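Local structure of putative carbohydrate metabolism domain-containing protein (Bacteroides vulgatus, 3S30) at residues K98-K110 / V121-W134. The protein is of unknown function but, as a putative glycoside hydrolase with a galactose-binding-like fold, probably acts on or binds carbohydrate. Numbering follows the deposited sequence.
Sequences KSIPTVFNFENVK and VLYEAASGYSTLTW. With NA (sodium ion), chain C.
Trp134 turns the edge of its indole, at CZ2, onto one face of the Phe104 ring, a T-shaped pair with centroids 5.3 Å apart and planes at 72°; Thr102 C lies over the opposite face. The setting is the beta hairpin of strands 108-114 and 117-124, held at Lys110 and Val121 by a reciprocal pair of backbone hydrogen bonds. Leu132 CD2 lies over a face of the Trp134 ring, toward the rim, and Leu122 CD2 comes up to the edge of Phe106. The Tyr123 ring carries Asn108 CB over one face in a CH-pi contact, while Lys110 N sits at its edge. Strand 132-133 adds a third strand, and its Leu132, with Trp134, meets the chain leading into the hairpin.

Glu124 works between these parts: with CG anti to the backbone N (chi1 -170°) and a bend at chi2, its buried carboxylate reaches the loop at Asn105. Asn105 N meets OE1 of Glu124 at 3.0 Å from well above the carboxylate plane. Waters also donate to both oxygens, one linking OE1 to Trp134 NE1 and Phe106 N. Replacing Glu124 with alanine would remove both carboxylate oxygens and is likely to leave Asn105 N and ND2 without these acceptors, and the loop whose Asn105 O binds the sodium ion, together with Glu107 OE2, Asn165 and Asp343, freer to move. In the second bond, Asn105 ND2 lies 2.8 Å from Glu124 OE2, which stays near the amide plane.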
ATOM      1  N   LYS A  98       7.434 -20.332   8.336  1.00104.07           N
ATOM      2  CA  LYS A  98       5.987 -20.108   8.371  1.00 98.08           C
ATOM      3  C   LYS A  98       5.594 -19.044   7.348  1.00 91.62           C
ATOM      4  O   LYS A  98       6.279 -18.026   7.197  1.00 91.02           O
ATOM      5  CB  LYS A  98       5.528 -19.683   9.770  1.00 98.43           C
ATOM      6  CG  LYS A  98       5.502 -20.816  10.792  1.00104.95           C
ATOM      7  CD  LYS A  98       4.972 -20.326  12.136  1.00109.58           C
ATOM      8  CE  LYS A  98       5.044 -21.405  13.206  1.00116.66           C
ATOM      9  NZ  LYS A  98       4.598 -20.884  14.535  1.00117.48           N
ATOM     10  N   SER A  99       4.493 -19.295   6.642  1.00 86.33           N
ATOM     11  CA  SER A  99       3.937 -18.333   5.703  1.00 80.22           C
ATOM     12  C   SER A  99       3.176 -17.257   6.453  1.00 75.76           C
ATOM     13  O   SER A  99       2.598 -17.519   7.505  1.00 74.42           O
ATOM     14  CB  SER A  99       2.993 -19.023   4.710  1.00 78.28           C
ATOM     15  OG  SER A  99       2.340 -18.081   3.855  1.00 74.31           O
ATOM     16  N   ILE A 100       3.191 -16.041   5.913  1.00 73.21           N
ATOM     17  CA  ILE A 100       2.203 -15.028   6.294  1.00 69.83           C
ATOM     18  C   ILE A 100       0.809 -15.514   5.867  1.00 66.53           C
ATOM     19  O   ILE A 100       0.700 -16.420   5.031  1.00 66.87           O
ATOM     20  CB  ILE A 100       2.485 -13.647   5.642  1.00 69.51           C
ATOM     21  CG1 ILE A 100       2.526 -13.756   4.104  1.00 68.37           C
ATOM     22  CG2 ILE A 100       3.793 -13.037   6.201  1.00 68.42           C
ATOM     23  CD1 ILE A 100       2.659 -12.425   3.400  1.00 63.89           C
ATOM     24  N   PRO A 101      -0.258 -14.932   6.440  1.00 63.73           N
ATOM     25  CA  PRO A 101      -1.585 -15.251   5.931  1.00 60.88           C
ATOM     26  C   PRO A 101      -1.770 -14.757   4.503  1.00 58.92           C
ATOM     27  O   PRO A 101      -1.061 -13.838   4.066  1.00 58.13           O
ATOM     28  CB  PRO A 101      -2.528 -14.491   6.873  1.00 60.15           C
ATOM     29  CG  PRO A 101      -1.729 -14.172   8.069  1.00 62.78           C
ATOM     30  CD  PRO A 101      -0.323 -14.027   7.599  1.00 64.38           C
ATOM     31  N   THR A 102      -2.702 -15.381   3.785  1.00 57.63           N
ATOM     32  CA  THR A 102      -3.023 -14.981   2.416  1.00 56.44           C
ATOM     33  C   THR A 102      -4.403 -14.350   2.292  1.00 55.32           C
ATOM     34  O   THR A 102      -4.778 -13.886   1.207  1.00 56.01           O
ATOM     35  CB  THR A 102      -2.896 -16.163   1.445  1.00 57.09           C
ATOM     36  OG1 THR A 102      -3.751 -17.242   1.866  1.00 58.84           O
ATOM     37  CG2 THR A 102      -1.431 -16.626   1.384  1.00 58.21           C
ATOM     38  N   VAL A 103      -5.135 -14.320   3.404  1.00 55.03           N
ATOM     39  CA  VAL A 103      -6.461 -13.705   3.492  1.00 55.70           C
ATOM     40  C   VAL A 103      -6.348 -12.510   4.439  1.00 54.82           C
ATOM     41  O   VAL A 103      -5.818 -12.650   5.538  1.00 57.95           O
ATOM     42  CB  VAL A 103      -7.531 -14.725   4.020  1.00 57.15           C
ATOM     43  CG1 VAL A 103      -8.889 -14.082   4.148  1.00 51.12           C
ATOM     44  CG2 VAL A 103      -7.622 -15.930   3.094  1.00 55.55           C
ATOM     45  N   PHE A 104      -6.819 -11.343   4.011  1.00 53.00           N
ATOM     46  CA  PHE A 104      -6.643 -10.109   4.782  1.00 52.77           C
ATOM     47  C   PHE A 104      -8.009  -9.484   5.060  1.00 52.85           C
ATOM     48  O   PHE A 104      -8.789  -9.201   4.132  1.00 51.45           O
ATOM     49  CB  PHE A 104      -5.688  -9.126   4.065  1.00 53.70           C
ATOM     50  CG  PHE A 104      -4.423  -9.783   3.540  1.00 56.85           C
ATOM     51  CD1 PHE A 104      -3.465 -10.280   4.419  1.00 55.15           C
ATOM     52  CD2 PHE A 104      -4.216  -9.946   2.173  1.00 59.19           C
ATOM     53  CE1 PHE A 104      -2.310 -10.917   3.944  1.00 56.31           C
ATOM     54  CE2 PHE A 104      -3.055 -10.576   1.689  1.00 59.58           C
ATOM     55  CZ  PHE A 104      -2.105 -11.064   2.580  1.00 53.71           C
ATOM     56  N   ASN A 105      -8.285  -9.285   6.351  1.00 52.06           N
ATOM     57  CA  ASN A 105      -9.597  -8.869   6.828  1.00 51.90           C
ATOM     58  C   ASN A 105      -9.662  -7.430   7.316  1.00 52.22           C
ATOM     59  O   ASN A 105     -10.747  -6.864   7.399  1.00 54.01           O
ATOM     60  CB  ASN A 105     -10.056  -9.796   7.953  1.00 53.04           C
ATOM     61  CG  ASN A 105     -10.213 -11.231   7.498  1.00 53.82           C
ATOM     62  OD1 ASN A 105     -11.153 -11.562   6.771  1.00 55.63           O
ATOM     63  ND2 ASN A 105      -9.282 -12.093   7.912  1.00 52.55           N
ATOM     64  N   PHE A 106      -8.519  -6.838   7.648  1.00 52.49           N
ATOM     65  CA  PHE A 106      -8.464  -5.457   8.131  1.00 51.88           C
ATOM     66  C   PHE A 106      -9.263  -5.229   9.427  1.00 52.41           C
ATOM     67  O   PHE A 106      -9.841  -4.152   9.624  1.00 52.46           O
ATOM     68  CB  PHE A 106      -8.929  -4.500   7.022  1.00 52.35           C
ATOM     69  CG  PHE A 106      -8.331  -4.808   5.675  1.00 53.22           C
ATOM     70  CD1 PHE A 106      -7.001  -4.499   5.404  1.00 55.51           C
ATOM     71  CD2 PHE A 106      -9.082  -5.431   4.687  1.00 58.62           C
ATOM     72  CE1 PHE A 106      -6.430  -4.801   4.174  1.00 54.04           C
ATOM     73  CE2 PHE A 106      -8.519  -5.730   3.442  1.00 60.09           C
ATOM     74  CZ  PHE A 106      -7.187  -5.402   3.189  1.00 58.50           C
ATOM     75  N   GLU A 107      -9.289  -6.236  10.304  1.00 53.00           N
ATOM     76  CA  GLU A 107     -10.061  -6.167  11.566  1.00 56.32           C
ATOM     77  C   GLU A 107      -9.275  -5.562  12.707  1.00 56.12           C
ATOM     78  O   GLU A 107      -9.855  -4.997  13.630  1.00 57.70           O
ATOM     79  CB  GLU A 107     -10.519  -7.566  12.049  1.00 56.95           C
ATOM     80  CG  GLU A 107     -11.459  -8.312  11.110  1.00 62.74           C
ATOM     81  CD  GLU A 107     -12.775  -7.580  10.823  1.00 68.23           C
ATOM     82  OE1 GLU A 107     -13.176  -6.675  11.591  1.00 63.92           O
ATOM     83  OE2 GLU A 107     -13.420  -7.936   9.816  1.00 68.78           O
ATOM     84  N   ASN A 108      -7.959  -5.733  12.650  1.00 56.43           N
ATOM     85  CA  ASN A 108      -7.090  -5.582  13.796  1.00 56.19           C
ATOM     86  C   ASN A 108      -6.174  -4.384  13.630  1.00 55.41           C
ATOM     87  O   ASN A 108      -5.580  -4.185  12.567  1.00 53.67           O
ATOM     88  CB  ASN A 108      -6.218  -6.834  13.955  1.00 57.10           C
ATOM     89  CG  ASN A 108      -7.032  -8.132  14.085  1.00 62.24           C
ATOM     90  OD1 ASN A 108      -6.940  -9.028  13.233  1.00 60.13           O
ATOM     91  ND2 ASN A 108      -7.797  -8.247  15.163  1.00 54.20           N
ATOM     92  N   VAL A 109      -6.055  -3.598  14.696  1.00 55.67           N
ATOM     93  CA  VAL A 109      -5.096  -2.509  14.752  1.00 55.56           C
ATOM     94  C   VAL A 109      -4.473  -2.450  16.131  1.00 57.48           C
ATOM     95  O   VAL A 109      -5.073  -2.896  17.114  1.00 59.08           O
ATOM     96  CB  VAL A 109      -5.733  -1.126  14.430  1.00 54.60           C
ATOM     97  CG1 VAL A 109      -6.162  -1.060  12.956  1.00 54.79           C
ATOM     98  CG2 VAL A 109      -6.895  -0.824  15.362  1.00 53.57           C
ATOM     99  N   LYS A 110      -3.252  -1.923  16.178  1.00 57.77           N
ATOM    100  CA  LYS A 110      -2.639  -1.473  17.416  1.00 58.79           C
ATOM    101  C   LYS A 110      -2.336   0.012  17.270  1.00 58.61           C
ATOM    102  O   LYS A 110      -2.164   0.501  16.151  1.00 58.82           O
ATOM    103  CB  LYS A 110      -1.369  -2.272  17.728  1.00 62.32           C
ATOM    104  CG  LYS A 110      -0.231  -2.130  16.721  1.00 63.03           C
ATOM    105  CD  LYS A 110       0.885  -3.101  17.044  1.00 67.69           C
ATOM    106  CE  LYS A 110       2.018  -3.000  16.046  1.00 75.02           C
ATOM    107  NZ  LYS A 110       3.075  -4.034  16.254  1.00 76.20           N
ATOM    108  N   VAL A 121      -1.406   0.751  13.317  1.00 51.09           N
ATOM    109  CA  VAL A 121      -0.683  -0.219  12.495  1.00 50.70           C
ATOM    110  C   VAL A 121      -1.607  -1.422  12.395  1.00 49.35           C
ATOM    111  O   VAL A 121      -2.041  -1.953  13.415  1.00 50.50           O
ATOM    112  CB  VAL A 121       0.692  -0.639  13.114  1.00 53.22           C
ATOM    113  CG1 VAL A 121       1.433  -1.588  12.178  1.00 48.75           C
ATOM    114  CG2 VAL A 121       1.577   0.591  13.408  1.00 52.92           C
ATOM    115  N   LEU A 122      -1.943  -1.821  11.173  1.00 47.57           N
ATOM    116  CA  LEU A 122      -2.848  -2.938  10.960  1.00 47.92           C
ATOM    117  C   LEU A 122      -2.019  -4.212  10.893  1.00 49.55           C
ATOM    118  O   LEU A 122      -0.906  -4.209  10.360  1.00 50.22           O
ATOM    119  CB  LEU A 122      -3.666  -2.788   9.671  1.00 46.90           C
ATOM    120  CG  LEU A 122      -4.791  -1.750   9.583  1.00 46.05           C
ATOM    121  CD1 LEU A 122      -4.241  -0.348   9.582  1.00 43.30           C
ATOM    122  CD2 LEU A 122      -5.640  -1.979   8.329  1.00 43.79           C
ATOM    123  N   TYR A 123      -2.567  -5.294  11.439  1.00 50.04           N
ATOM    124  CA  TYR A 123      -1.933  -6.596  11.348  1.00 50.95           C
ATOM    125  C   TYR A 123      -2.944  -7.720  11.105  1.00 51.75           C
ATOM    126  O   TYR A 123      -4.128  -7.573  11.377  1.00 50.70           O
ATOM    127  CB  TYR A 123      -1.115  -6.866  12.611  1.00 50.72           C
ATOM    128  CG  TYR A 123      -1.905  -6.887  13.891  1.00 51.32           C
ATOM    129  CD1 TYR A 123      -2.146  -5.711  14.601  1.00 53.77           C
ATOM    130  CD2 TYR A 123      -2.392  -8.089  14.417  1.00 56.61           C
ATOM    131  CE1 TYR A 123      -2.863  -5.728  15.796  1.00 54.90           C
ATOM    132  CE2 TYR A 123      -3.108  -8.117  15.620  1.00 55.72           C
ATOM    133  CZ  TYR A 123      -3.333  -6.933  16.301  1.00 56.06           C
ATOM    134  OH  TYR A 123      -4.028  -6.941  17.482  1.00 59.92           O
ATOM    135  N   GLU A 124      -2.449  -8.842  10.598  1.00 54.19           N
ATOM    136  CA  GLU A 124      -3.265 -10.036  10.354  1.00 55.93           C
ATOM    137  C   GLU A 124      -2.566 -11.254  10.956  1.00 56.96           C
ATOM    138  O   GLU A 124      -1.454 -11.595  10.552  1.00 56.72           O
ATOM    139  CB  GLU A 124      -3.446 -10.240   8.844  1.00 56.79           C
ATOM    140  CG  GLU A 124      -4.478 -11.320   8.454  1.00 59.75           C
ATOM    141  CD  GLU A 124      -5.921 -10.885   8.673  1.00 57.17           C
ATOM    142  OE1 GLU A 124      -6.224  -9.684   8.495  1.00 59.16           O
ATOM    143  OE2 GLU A 124      -6.754 -11.749   9.011  1.00 54.89           O
ATOM    144  N   ALA A 125      -3.222 -11.899  11.918  1.00 58.69           N
ATOM    145  CA  ALA A 125      -2.698 -13.103  12.575  1.00 60.53           C
ATOM    146  C   ALA A 125      -3.642 -14.273  12.335  1.00 63.68           C
ATOM    147  O   ALA A 125      -4.855 -14.130  12.487  1.00 65.03           O
ATOM    148  CB  ALA A 125      -2.534 -12.867  14.079  1.00 58.64           C
ATOM    149  N   ALA A 126      -3.088 -15.425  11.960  1.00 66.86           N
ATOM    150  CA  ALA A 126      -3.862 -16.666  11.866  1.00 70.43           C
ATOM    151  C   ALA A 126      -3.070 -17.829  12.449  1.00 73.64           C
ATOM    152  O   ALA A 126      -1.830 -17.817  12.444  1.00 72.36           O
ATOM    153  CB  ALA A 126      -4.248 -16.958  10.420  1.00 71.03           C
ATOM    154  N   SER A 127      -3.799 -18.828  12.951  1.00 77.02           N
ATOM    155  CA  SER A 127      -3.194 -19.991  13.606  1.00 80.16           C
ATOM    156  C   SER A 127      -2.334 -20.766  12.614  1.00 79.92           C
ATOM    157  O   SER A 127      -2.819 -21.178  11.560  1.00 78.48           O
ATOM    158  CB  SER A 127      -4.275 -20.915  14.182  1.00 83.58           C
ATOM    159  OG  SER A 127      -3.704 -22.066  14.787  1.00 89.05           O
ATOM    160  N   GLY A 128      -1.059 -20.935  12.957  1.00 80.13           N
ATOM    161  CA  GLY A 128      -0.107 -21.655  12.116  1.00 82.62           C
ATOM    162  C   GLY A 128       0.524 -20.799  11.041  1.00 81.31           C
ATOM    163  O   GLY A 128       1.125 -21.329  10.104  1.00 84.33           O
ATOM    164  N   TYR A 129       0.383 -19.478  11.177  1.00 77.74           N
ATOM    165  CA  TYR A 129       0.938 -18.515  10.238  1.00 75.05           C
ATOM    166  C   TYR A 129       1.723 -17.455  11.013  1.00 71.83           C
ATOM    167  O   TYR A 129       1.428 -17.189  12.175  1.00 71.07           O
ATOM    168  CB  TYR A 129      -0.180 -17.823   9.459  1.00 74.20           C
ATOM    169  CG  TYR A 129      -0.932 -18.672   8.453  1.00 78.04           C
ATOM    170  CD1 TYR A 129      -2.076 -19.374   8.816  1.00 83.69           C
ATOM    171  CD2 TYR A 129      -0.529 -18.725   7.126  1.00 83.94           C
ATOM    172  CE1 TYR A 129      -2.785 -20.135   7.883  1.00 87.03           C
ATOM    173  CE2 TYR A 129      -1.226 -19.481   6.186  1.00 89.14           C
ATOM    174  CZ  TYR A 129      -2.353 -20.183   6.569  1.00 91.21           C
ATOM    175  OH  TYR A 129      -3.034 -20.928   5.631  1.00 93.01           O
ATOM    176  N   SER A 130       2.722 -16.855  10.372  1.00 69.79           N
ATOM    177  CA  SER A 130       3.431 -15.717  10.959  1.00 67.85           C
ATOM    178  C   SER A 130       2.608 -14.451  10.763  1.00 64.12           C
ATOM    179  O   SER A 130       2.102 -14.186   9.678  1.00 62.71           O
ATOM    180  CB  SER A 130       4.812 -15.527  10.323  1.00 68.40           C
ATOM    181  OG  SER A 130       5.732 -16.461  10.845  1.00 75.93           O
ATOM    182  N   THR A 131       2.487 -13.656  11.815  1.00 63.10           N
ATOM    183  CA  THR A 131       1.661 -12.466  11.761  1.00 59.29           C
ATOM    184  C   THR A 131       2.215 -11.468  10.750  1.00 58.83           C
ATOM    185  O   THR A 131       3.404 -11.106  10.800  1.00 60.53           O
ATOM    186  CB  THR A 131       1.561 -11.817  13.131  1.00 57.21           C
ATOM    187  OG1 THR A 131       0.983 -12.752  14.045  1.00 58.07           O
ATOM    188  CG2 THR A 131       0.703 -10.563  13.074  1.00 54.44           C
ATOM    189  N   LEU A 132       1.350 -11.048   9.832  1.00 56.49           N
ATOM    190  CA  LEU A 132       1.635  -9.937   8.937  1.00 56.11           C
ATOM    191  C   LEU A 132       1.339  -8.632   9.655  1.00 54.99           C
ATOM    192  O   LEU A 132       0.219  -8.394  10.078  1.00 56.38           O
ATOM    193  CB  LEU A 132       0.769 -10.024   7.677  1.00 55.13           C
ATOM    194  CG  LEU A 132       1.064  -9.007   6.569  1.00 58.88           C
ATOM    195  CD1 LEU A 132       2.456  -9.253   5.893  1.00 49.90           C
ATOM    196  CD2 LEU A 132      -0.067  -9.059   5.548  1.00 53.87           C
ATOM    197  N   THR A 133       2.355  -7.796   9.811  1.00 56.09           N
ATOM    198  CA  THR A 133       2.162  -6.427  10.261  1.00 53.76           C
ATOM    199  C   THR A 133       2.302  -5.519   9.039  1.00 53.55           C
ATOM    200  O   THR A 133       3.402  -5.365   8.508  1.00 53.89           O
ATOM    201  CB  THR A 133       3.188  -6.029  11.337  1.00 53.37           C
ATOM    202  OG1 THR A 133       2.933  -6.781  12.530  1.00 52.19           O
ATOM    203  CG2 THR A 133       3.082  -4.525  11.651  1.00 50.61           C
ATOM    204  N   TRP A 134       1.179  -4.959   8.587  1.00 52.10           N
ATOM    205  CA  TRP A 134       1.169  -4.014   7.469  1.00 52.06           C
ATOM    206  C   TRP A 134       1.966  -2.745   7.798  1.00 52.08           C
ATOM    207  O   TRP A 134       2.095  -2.360   8.952  1.00 52.51           O
ATOM    208  CB  TRP A 134      -0.261  -3.560   7.131  1.00 51.33           C
ATOM    209  CG  TRP A 134      -1.194  -4.581   6.536  1.00 49.98           C
ATOM    210  CD1 TRP A 134      -2.111  -5.349   7.207  1.00 48.52           C
ATOM    211  CD2 TRP A 134      -1.333  -4.911   5.149  1.00 47.96           C
ATOM    212  NE1 TRP A 134      -2.798  -6.141   6.321  1.00 49.37           N
ATOM    213  CE2 TRP A 134      -2.339  -5.891   5.052  1.00 50.43           C
ATOM    214  CE3 TRP A 134      -0.705  -4.471   3.977  1.00 52.92           C
ATOM    215  CZ2 TRP A 134      -2.732  -6.442   3.826  1.00 56.60           C
ATOM    216  CZ3 TRP A 134      -1.095  -5.019   2.757  1.00 53.13           C
ATOM    217  CH2 TRP A 134      -2.102  -5.992   2.694  1.00 55.00           C
TER
HETATM  218 NA    NA C 383     -13.060  -7.022   7.107  1.00 47.66          NA
HETATM  219  O   HOH W   1       2.377 -21.634   7.464  1.00 76.27           O
HETATM  220  O   HOH W   2      -6.356 -14.444   8.107  1.00 66.13           O
HETATM  221  O   HOH W   3      -5.437  -7.101   7.702  1.00 51.42           O
HETATM  222  O   HOH W   4      -7.646  -8.579  10.410  1.00 59.38           O
HETATM  223  O   HOH W   5      -5.934  -5.926  10.211  1.00 49.19           O